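Local structure of putative uncharacterized protein (Methanosarcina barkeri str. Fusaro, 3P43) at residues A[32-37]-A[42-47]; A[108-113]-A[118-123]. The protein is probably a manganese-dependent 3'-phosphoesterase of the LigD DNA repair family, acting on the 3' ends of broken DNA strands. One frame throughout, in Å; residues are numbered along the deposited sequence.

Contact 1: A[32-37]-A[42-47]; sequences FVVQRH and LHYDFR. With MN (manganese (II) ion), chain B.
His37 carries CG trans to its backbone N (chi1 -170°), whereas His43 has its ring swung back between N and the carbonyl carbon (chi1 64°); together these torsions converge His37 ND1 and His43 NE2 on one manganese ion. Asp45 completes the trio, its OD2 lying 2.2 Å from the manganese. Imidazole nitrogens and a carboxylate are apt ligands for this metal, and the histidines lie close enough for a CH-pi contact, His37 CB resting over one face of the His43 ring. His37 NE2, the nitrogen not bound to the metal, is hydrogen-bonded to Ala97 O, a second-shell bond that helps fix the ring's rotation. Further along the same face, Arg47 grips Gln35 OE1 side-on with NE (2.8 Å) and NH2 (3.1 Å), the oxygen lying in the guanidinium plane while the amide plane stands at 83° to it. Gln35 NE2 is bonded to the carbonyls of Tyr83 and Phe86, fixing the amide at both ends. On the other face Arg36 CG packs over the Tyr44 ring, and one water joins Arg36 NH1 to Tyr44 OH; Glu101 pairs with the same NH1. This is an antiparallel beta hairpin carrying the manganese site of a LigD-type phosphoesterase barrel.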
ATOM      1  N   PHE A  32      -8.980  -1.670   0.073  1.00 16.63           N
ATOM      2  CA  PHE A  32      -7.537  -1.600   0.186  1.00 13.56           C
ATOM      3  C   PHE A  32      -7.036  -3.024   0.311  1.00 17.49           C
ATOM      4  O   PHE A  32      -7.744  -3.901   0.819  1.00 14.75           O
ATOM      5  CB  PHE A  32      -7.099  -0.731   1.384  1.00 13.52           C
ATOM      6  CG  PHE A  32      -7.002  -1.478   2.699  1.00 13.59           C
ATOM      7  CD1 PHE A  32      -5.830  -2.122   3.063  1.00 15.78           C
ATOM      8  CD2 PHE A  32      -8.072  -1.505   3.581  1.00 12.98           C
ATOM      9  CE1 PHE A  32      -5.735  -2.806   4.268  1.00 13.66           C
ATOM     10  CE2 PHE A  32      -7.985  -2.177   4.785  1.00 15.05           C
ATOM     11  CZ  PHE A  32      -6.816  -2.831   5.133  1.00 14.79           C
ATOM     12  N   VAL A  33      -5.829  -3.263  -0.183  1.00 14.44           N
ATOM     13  CA  VAL A  33      -5.214  -4.576  -0.051  1.00 14.99           C
ATOM     14  C   VAL A  33      -3.746  -4.412   0.307  1.00 15.09           C
ATOM     15  O   VAL A  33      -3.099  -3.434  -0.075  1.00 11.45           O
ATOM     16  CB  VAL A  33      -5.352  -5.421  -1.337  1.00 17.52           C
ATOM     17  CG1 VAL A  33      -4.490  -4.850  -2.439  1.00 18.94           C
ATOM     18  CG2 VAL A  33      -4.980  -6.881  -1.070  1.00 17.60           C
ATOM     19  N   VAL A  34      -3.242  -5.361   1.081  1.00 16.12           N
ATOM     20  CA  VAL A  34      -1.827  -5.442   1.363  1.00 14.04           C
ATOM     21  C   VAL A  34      -1.360  -6.826   0.929  1.00 17.44           C
ATOM     22  O   VAL A  34      -1.822  -7.843   1.446  1.00 16.45           O
ATOM     23  CB  VAL A  34      -1.534  -5.244   2.855  1.00 14.55           C
ATOM     24  CG1 VAL A  34      -0.055  -5.488   3.134  1.00 18.74           C
ATOM     25  CG2 VAL A  34      -1.951  -3.857   3.307  1.00 12.02           C
ATOM     26  N   GLN A  35      -0.458  -6.857  -0.041  1.00 14.77           N
ATOM     27  CA  GLN A  35       0.111  -8.112  -0.506  1.00 15.33           C
ATOM     28  C   GLN A  35       1.583  -8.215  -0.121  1.00 18.34           C
ATOM     29  O   GLN A  35       2.391  -7.347  -0.459  1.00 21.12           O
ATOM     30  CB  GLN A  35      -0.062  -8.245  -2.025  1.00 16.78           C
ATOM     31  CG  GLN A  35      -1.431  -8.789  -2.450  1.00 17.70           C
ATOM     32  CD  GLN A  35      -1.808  -8.382  -3.861  1.00 21.36           C
ATOM     33  OE1 GLN A  35      -1.385  -7.334  -4.342  1.00 22.33           O
ATOM     34  NE2 GLN A  35      -2.619  -9.205  -4.527  1.00 18.83           N
ATOM     35  N   ARG A  36       1.918  -9.273   0.606  1.00 17.71           N
ATOM     36  CA  ARG A  36       3.305  -9.612   0.850  1.00 15.61           C
ATOM     37  C   ARG A  36       3.874 -10.131  -0.455  1.00 17.92           C
ATOM     38  O   ARG A  36       3.367 -11.102  -1.014  1.00 16.37           O
ATOM     39  CB  ARG A  36       3.419 -10.688   1.923  1.00 16.72           C
ATOM     40  CG  ARG A  36       4.841 -10.903   2.407  1.00 15.52           C
ATOM     41  CD  ARG A  36       4.913 -12.007   3.438  1.00 20.78           C
ATOM     42  NE  ARG A  36       4.764 -13.328   2.839  1.00 20.35           N
ATOM     43  CZ  ARG A  36       4.182 -14.361   3.440  1.00 23.60           C
ATOM     44  NH1 ARG A  36       3.680 -14.224   4.658  1.00 25.38           N
ATOM     45  NH2 ARG A  36       4.093 -15.531   2.820  1.00 24.15           N
ATOM     46  N   HIS A  37       4.920  -9.479  -0.946  1.00 18.52           N
ATOM     47  CA  HIS A  37       5.491  -9.836  -2.236  1.00 17.03           C
ATOM     48  C   HIS A  37       6.908 -10.366  -2.054  1.00 20.43           C
ATOM     49  O   HIS A  37       7.809  -9.624  -1.677  1.00 17.52           O
ATOM     50  CB  HIS A  37       5.479  -8.625  -3.169  1.00 15.53           C
ATOM     51  CG  HIS A  37       5.820  -8.948  -4.588  1.00 21.27           C
ATOM     52  ND1 HIS A  37       6.036  -7.976  -5.541  1.00 22.77           N
ATOM     53  CD2 HIS A  37       5.988 -10.135  -5.218  1.00 19.45           C
ATOM     54  CE1 HIS A  37       6.319  -8.549  -6.696  1.00 22.48           C
ATOM     55  NE2 HIS A  37       6.295  -9.859  -6.528  1.00 20.82           N
ATOM     56  N   LEU A  42      11.913  -9.515   0.057  1.00 21.67           N
ATOM     57  CA  LEU A  42      10.582  -9.608   0.630  0.70 19.99           C
ATOM     58  C   LEU A  42      10.120  -8.197   0.987  1.00 20.42           C
ATOM     59  O   LEU A  42      10.822  -7.476   1.697  1.00 21.54           O
ATOM     60  CB  LEU A  42      10.614 -10.494   1.880  0.70 18.58           C
ATOM     61  CG  LEU A  42       9.301 -10.982   2.499  0.70 18.58           C
ATOM     62  CD1 LEU A  42       8.469  -9.827   3.066  0.70 15.60           C
ATOM     63  CD2 LEU A  42       8.505 -11.801   1.481  0.70 17.44           C
ATOM     64  N   HIS A  43       8.951  -7.807   0.492  1.00 16.19           N
ATOM     65  CA  HIS A  43       8.377  -6.506   0.824  1.00 20.23           C
ATOM     66  C   HIS A  43       6.860  -6.584   0.799  1.00 16.96           C
ATOM     67  O   HIS A  43       6.289  -7.636   0.517  1.00 18.19           O
ATOM     68  CB  HIS A  43       8.865  -5.427  -0.141  1.00 16.38           C
ATOM     69  CG  HIS A  43       8.432  -5.651  -1.553  1.00 19.31           C
ATOM     70  ND1 HIS A  43       9.129  -6.459  -2.424  1.00 22.71           N
ATOM     71  CD2 HIS A  43       7.374  -5.173  -2.247  1.00 20.37           C
ATOM     72  CE1 HIS A  43       8.519  -6.469  -3.595  1.00 20.06           C
ATOM     73  NE2 HIS A  43       7.454  -5.694  -3.515  1.00 20.99           N
ATOM     74  N   TYR A  44       6.209  -5.471   1.104  1.00 16.45           N
ATOM     75  CA  TYR A  44       4.759  -5.445   1.141  1.00 14.55           C
ATOM     76  C   TYR A  44       4.225  -4.396   0.193  1.00 16.45           C
ATOM     77  O   TYR A  44       4.655  -3.244   0.208  1.00 16.24           O
ATOM     78  CB  TYR A  44       4.255  -5.206   2.565  1.00 17.90           C
ATOM     79  CG  TYR A  44       4.496  -6.384   3.484  1.00 19.75           C
ATOM     80  CD1 TYR A  44       3.462  -7.250   3.817  1.00 16.60           C
ATOM     81  CD2 TYR A  44       5.761  -6.637   4.007  1.00 16.26           C
ATOM     82  CE1 TYR A  44       3.674  -8.334   4.648  1.00 17.54           C
ATOM     83  CE2 TYR A  44       5.985  -7.724   4.845  1.00 16.82           C
ATOM     84  CZ  TYR A  44       4.937  -8.568   5.161  1.00 17.70           C
ATOM     85  OH  TYR A  44       5.140  -9.646   5.989  1.00 18.08           O
ATOM     86  N   ASP A  45       3.297  -4.809  -0.655  1.00 16.27           N
ATOM     87  CA  ASP A  45       2.654  -3.872  -1.555  1.00 18.30           C
ATOM     88  C   ASP A  45       1.354  -3.402  -0.923  1.00 16.53           C
ATOM     89  O   ASP A  45       0.484  -4.205  -0.581  1.00 14.39           O
ATOM     90  CB  ASP A  45       2.432  -4.502  -2.926  1.00 16.75           C
ATOM     91  CG  ASP A  45       3.732  -4.740  -3.662  1.00 20.20           C
ATOM     92  OD1 ASP A  45       4.486  -3.767  -3.861  1.00 21.87           O
ATOM     93  OD2 ASP A  45       4.011  -5.893  -4.036  1.00 18.33           O
ATOM     94  N   PHE A  46       1.263  -2.090  -0.729  1.00 14.80           N
ATOM     95  CA  PHE A  46       0.091  -1.457  -0.154  1.00 14.66           C
ATOM     96  C   PHE A  46      -0.699  -0.772  -1.272  1.00 15.83           C
ATOM     97  O   PHE A  46      -0.162   0.069  -1.987  1.00 14.05           O
ATOM     98  CB  PHE A  46       0.517  -0.439   0.912  1.00 13.89           C
ATOM     99  CG  PHE A  46      -0.624   0.324   1.500  1.00 12.66           C
ATOM    100  CD1 PHE A  46      -1.459  -0.266   2.432  1.00 12.05           C
ATOM    101  CD2 PHE A  46      -0.871   1.627   1.115  1.00 13.31           C
ATOM    102  CE1 PHE A  46      -2.517   0.430   2.969  1.00 14.41           C
ATOM    103  CE2 PHE A  46      -1.928   2.330   1.653  1.00 15.29           C
ATOM    104  CZ  PHE A  46      -2.756   1.730   2.577  1.00 11.95           C
ATOM    105  N   ARG A  47      -1.967  -1.142  -1.424  1.00 13.58           N
ATOM    106  CA  ARG A  47      -2.770  -0.665  -2.546  1.00 14.83           C
ATOM    107  C   ARG A  47      -4.100  -0.073  -2.105  1.00 15.95           C
ATOM    108  O   ARG A  47      -4.810  -0.657  -1.286  1.00 15.78           O
ATOM    109  CB  ARG A  47      -3.047  -1.804  -3.527  1.00 15.82           C
ATOM    110  CG  ARG A  47      -1.828  -2.600  -3.945  1.00 17.55           C
ATOM    111  CD  ARG A  47      -2.208  -3.596  -5.021  1.00 17.15           C
ATOM    112  NE  ARG A  47      -1.242  -4.674  -5.117  1.00 20.91           N
ATOM    113  CZ  ARG A  47      -0.075  -4.568  -5.738  1.00 18.79           C
ATOM    114  NH1 ARG A  47       0.261  -3.424  -6.318  1.00 21.15           N
ATOM    115  NH2 ARG A  47       0.751  -5.605  -5.775  1.00 18.55           N
TER
HETATM  116 MN    MN B 152       5.916  -5.609  -5.164  1.00 21.87          MN
HETATM  117  O   HOH W   1       3.773 -11.996   6.417  1.00 21.44           O

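Contact 2: A[108-113]-A[118-123]; sequences FELLKR and IVVSLE
Val119 O accepts two backbone N-H groups from the facing strand, Leu111 N at 2.8 Å and Lys112 N at 3.2 Å. Neither bond is very straight, with N-H...O angles of 148° and 144°, as expected when two adjacent donors share one oxygen. In return Val119 N gives a nearly linear bond to Lys112 O. On the other side of this irregularity the regular pairing resumes, and Ser121 N reaches Glu109 O at 2.7 Å. The arrangement is a classic beta bulge in an antiparallel hairpin: Leu111 and Lys112 together face the single residue Val119, and the register shifts by one. Leu111, with a helix-like psi of -34°, is the extra residue, and its CB points toward the partner strand. Its CD1 lies 3.9 Å from Val119 CG1, while Lys112 CB packs against CG2 of the same valine, so the beta-branched side chain touches both bulge residues. The aliphatic part of Lys112 suits this place, since its amine can continue outward to a weak, long ion pair with Glu114. On the opposite face the side chains are mostly apolar. Val120 CG1 touches Leu110 CD1 at 3.6 Å and also meets Phe108 CD1, and Leu122 CD2 packs on Phe108 CB. Leu48 of strand 42-50 packs on Phe108 and Ile118, two buried side chains for which large apolar residues are well suited. Near Glu109 and Ser121, a water donates to both Glu109 OE1 and Ser121 O, each at 2.9 Å; the exposed glutamate suits its position by offering a carboxylate to this water.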
ATOM      1  N   PHE A 108     -11.988   1.194   2.941  1.00 18.04           N
ATOM      2  CA  PHE A 108     -11.482   2.404   3.560  1.00 16.85           C
ATOM      3  C   PHE A 108     -12.327   3.615   3.201  1.00 16.80           C
ATOM      4  O   PHE A 108     -13.033   3.612   2.191  1.00 16.97           O
ATOM      5  CB  PHE A 108     -10.018   2.635   3.174  1.00 16.21           C
ATOM      6  CG  PHE A 108      -9.818   3.054   1.749  1.00 15.22           C
ATOM      7  CD1 PHE A 108      -9.712   4.398   1.418  1.00 16.39           C
ATOM      8  CD2 PHE A 108      -9.722   2.111   0.740  1.00 16.65           C
ATOM      9  CE1 PHE A 108      -9.517   4.792   0.108  1.00 16.91           C
ATOM     10  CE2 PHE A 108      -9.526   2.500  -0.575  1.00 17.94           C
ATOM     11  CZ  PHE A 108      -9.426   3.844  -0.891  1.00 17.04           C
ATOM     12  N   GLU A 109     -12.260   4.634   4.054  1.00 16.89           N
ATOM     13  CA  GLU A 109     -12.882   5.921   3.793  1.00 17.68           C
ATOM     14  C   GLU A 109     -11.761   6.909   3.522  1.00 18.59           C
ATOM     15  O   GLU A 109     -10.810   7.000   4.302  1.00 18.39           O
ATOM     16  CB  GLU A 109     -13.709   6.372   4.998  1.00 20.88           C
ATOM     17  CG  GLU A 109     -14.972   5.548   5.224  1.00 26.34           C
ATOM     18  CD  GLU A 109     -15.427   5.521   6.679  1.00 39.68           C
ATOM     19  OE1 GLU A 109     -14.564   5.472   7.586  1.00 35.83           O
ATOM     20  OE2 GLU A 109     -16.655   5.526   6.915  1.00 42.27           O
ATOM     21  N   LEU A 110     -11.860   7.630   2.411  1.00 17.88           N
ATOM     22  CA  LEU A 110     -10.832   8.590   2.037  1.00 18.44           C
ATOM     23  C   LEU A 110     -11.098   9.920   2.722  1.00 20.16           C
ATOM     24  O   LEU A 110     -12.132  10.541   2.497  1.00 24.16           O
ATOM     25  CB  LEU A 110     -10.796   8.780   0.521  1.00 18.58           C
ATOM     26  CG  LEU A 110      -9.781   9.781  -0.034  1.00 18.84           C
ATOM     27  CD1 LEU A 110      -8.362   9.246   0.116  1.00 18.44           C
ATOM     28  CD2 LEU A 110     -10.085  10.104  -1.492  1.00 23.07           C
ATOM     29  N   LEU A 111     -10.161  10.352   3.558  1.00 17.81           N
ATOM     30  CA  LEU A 111     -10.348  11.556   4.353  1.00 19.28           C
ATOM     31  C   LEU A 111      -9.805  12.779   3.639  1.00 17.22           C
ATOM     32  O   LEU A 111     -10.354  13.869   3.758  1.00 20.40           O
ATOM     33  CB  LEU A 111      -9.678  11.408   5.722  1.00 19.00           C
ATOM     34  CG  LEU A 111     -10.145  10.186   6.516  1.00 20.76           C
ATOM     35  CD1 LEU A 111      -9.485  10.154   7.881  1.00 21.93           C
ATOM     36  CD2 LEU A 111     -11.666  10.182   6.644  1.00 24.62           C
ATOM     37  N   LYS A 112      -8.733  12.585   2.883  1.00 14.74           N
ATOM     38  CA  LYS A 112      -8.027  13.690   2.257  1.00 16.73           C
ATOM     39  C   LYS A 112      -7.130  13.145   1.158  1.00 16.94           C
ATOM     40  O   LYS A 112      -6.552  12.066   1.297  1.00 14.95           O
ATOM     41  CB  LYS A 112      -7.186  14.425   3.308  1.00 16.08           C
ATOM     42  CG  LYS A 112      -6.338  15.578   2.785  1.00 24.52           C
ATOM     43  CD  LYS A 112      -5.444  16.129   3.897  1.00 26.76           C
ATOM     44  CE  LYS A 112      -4.482  17.200   3.395  1.00 34.94           C
ATOM     45  NZ  LYS A 112      -5.017  18.578   3.569  1.00 33.86           N
ATOM     46  N   ARG A 113      -7.030  13.879   0.059  1.00 16.05           N
ATOM     47  CA  ARG A 113      -6.092  13.517  -0.995  1.00 17.20           C
ATOM     48  C   ARG A 113      -5.623  14.735  -1.750  1.00 17.74           C
ATOM     49  O   ARG A 113      -6.426  15.522  -2.257  1.00 18.66           O
ATOM     50  CB  ARG A 113      -6.682  12.507  -1.982  1.00 19.14           C
ATOM     51  CG  ARG A 113      -5.777  12.296  -3.188  1.00 19.90           C
ATOM     52  CD  ARG A 113      -6.048  10.996  -3.921  1.00 20.78           C
ATOM     53  NE  ARG A 113      -5.061  10.778  -4.976  1.00 22.57           N
ATOM     54  CZ  ARG A 113      -5.307  10.146  -6.121  1.00 20.70           C
ATOM     55  NH1 ARG A 113      -6.516   9.668  -6.370  1.00 21.06           N
ATOM     56  NH2 ARG A 113      -4.344  10.005  -7.023  1.00 20.10           N
ATOM     57  N   ILE A 118      -2.014  11.832   1.332  1.00 15.54           N
ATOM     58  CA  ILE A 118      -3.198  10.989   1.337  1.00 16.71           C
ATOM     59  C   ILE A 118      -3.496  10.546   2.764  1.00 18.13           C
ATOM     60  O   ILE A 118      -2.613  10.056   3.469  1.00 18.20           O
ATOM     61  CB  ILE A 118      -3.026   9.764   0.421  1.00 17.77           C
ATOM     62  CG1 ILE A 118      -2.808  10.225  -1.024  1.00 21.55           C
ATOM     63  CG2 ILE A 118      -4.236   8.851   0.521  1.00 18.50           C
ATOM     64  CD1 ILE A 118      -2.645   9.107  -2.030  1.00 17.87           C
ATOM     65  N   VAL A 119      -4.736  10.747   3.193  1.00 16.02           N
ATOM     66  CA  VAL A 119      -5.163  10.322   4.518  1.00 14.85           C
ATOM     67  C   VAL A 119      -6.405   9.457   4.373  1.00 15.25           C
ATOM     68  O   VAL A 119      -7.378   9.863   3.745  1.00 19.25           O
ATOM     69  CB  VAL A 119      -5.487  11.519   5.425  1.00 17.11           C
ATOM     70  CG1 VAL A 119      -5.795  11.041   6.849  1.00 17.67           C
ATOM     71  CG2 VAL A 119      -4.341  12.516   5.423  1.00 17.50           C
ATOM     72  N   VAL A 120      -6.368   8.265   4.951  1.00 13.59           N
ATOM     73  CA  VAL A 120      -7.461   7.309   4.796  1.00 15.66           C
ATOM     74  C   VAL A 120      -7.806   6.615   6.111  1.00 16.82           C
ATOM     75  O   VAL A 120      -6.946   6.421   6.963  1.00 16.38           O
ATOM     76  CB  VAL A 120      -7.107   6.232   3.762  1.00 14.38           C
ATOM     77  CG1 VAL A 120      -6.893   6.855   2.407  1.00 14.74           C
ATOM     78  CG2 VAL A 120      -5.859   5.468   4.205  1.00 16.61           C
ATOM     79  N   SER A 121      -9.071   6.249   6.277  1.00 15.66           N
ATOM     80  CA  SER A 121      -9.461   5.438   7.420  1.00 16.80           C
ATOM     81  C   SER A 121      -9.636   3.993   6.967  1.00 17.90           C
ATOM     82  O   SER A 121     -10.538   3.682   6.191  1.00 14.37           O
ATOM     83  CB  SER A 121     -10.747   5.962   8.050  1.00 19.73           C
ATOM     84  OG  SER A 121     -11.093   5.187   9.177  1.00 23.49           O
ATOM     85  N   LEU A 122      -8.761   3.116   7.446  1.00 13.49           N
ATOM     86  CA  LEU A 122      -8.759   1.725   7.008  1.00 17.45           C
ATOM     87  C   LEU A 122      -9.615   0.817   7.889  1.00 19.62           C
ATOM     88  O   LEU A 122      -9.656   0.971   9.111  1.00 19.28           O
ATOM     89  CB  LEU A 122      -7.329   1.182   6.971  1.00 16.53           C
ATOM     90  CG  LEU A 122      -6.302   1.942   6.131  1.00 15.64           C
ATOM     91  CD1 LEU A 122      -4.993   1.176   6.121  1.00 13.27           C
ATOM     92  CD2 LEU A 122      -6.803   2.139   4.724  1.00 13.53           C
ATOM     93  N   GLU A 123     -10.284  -0.142   7.258  1.00 21.02           N
ATOM     94  CA  GLU A 123     -11.063  -1.133   7.988  1.00 22.05           C
ATOM     95  C   GLU A 123     -10.645  -2.542   7.583  1.00 19.47           C
ATOM     96  O   GLU A 123     -11.337  -3.208   6.818  1.00 20.36           O
ATOM     97  CB  GLU A 123     -12.561  -0.923   7.744  1.00 25.48           C
ATOM     98  CG  GLU A 123     -13.458  -1.833   8.566  1.00 22.04           C
ATOM     99  CD  GLU A 123     -13.146  -1.765  10.051  1.00 34.67           C
ATOM    100  OE1 GLU A 123     -13.378  -0.697  10.663  1.00 40.42           O
ATOM    101  OE2 GLU A 123     -12.668  -2.782  10.605  1.00 35.83           O
TER
HETATM  102  O   HOH W   2     -12.966   3.046   7.577  1.00 26.84           O

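The two hairpins follow one another along the chain, contact 1 closing before contact 2 opens, and their centres lie about 17 Å apart. Both belong to one curled antiparallel sheet, in which strand 98-114 pairs with strand 31-38 as well as with strand 117-123, and so joins them. They meet at Phe32, whose ring packs against Leu122 and whose backbone N lies near the Phe108 ring, and at Phe46, which also touches Leu122. The two histidine ligands lie toward the other end of contact 1 from Phe32, with Asp45 nearer the middle. Contact 2 holds none of the manganese ligands; its buried Phe108 and Leu122 join the packing round Phe32, so the hairpins share part of one apolar layer.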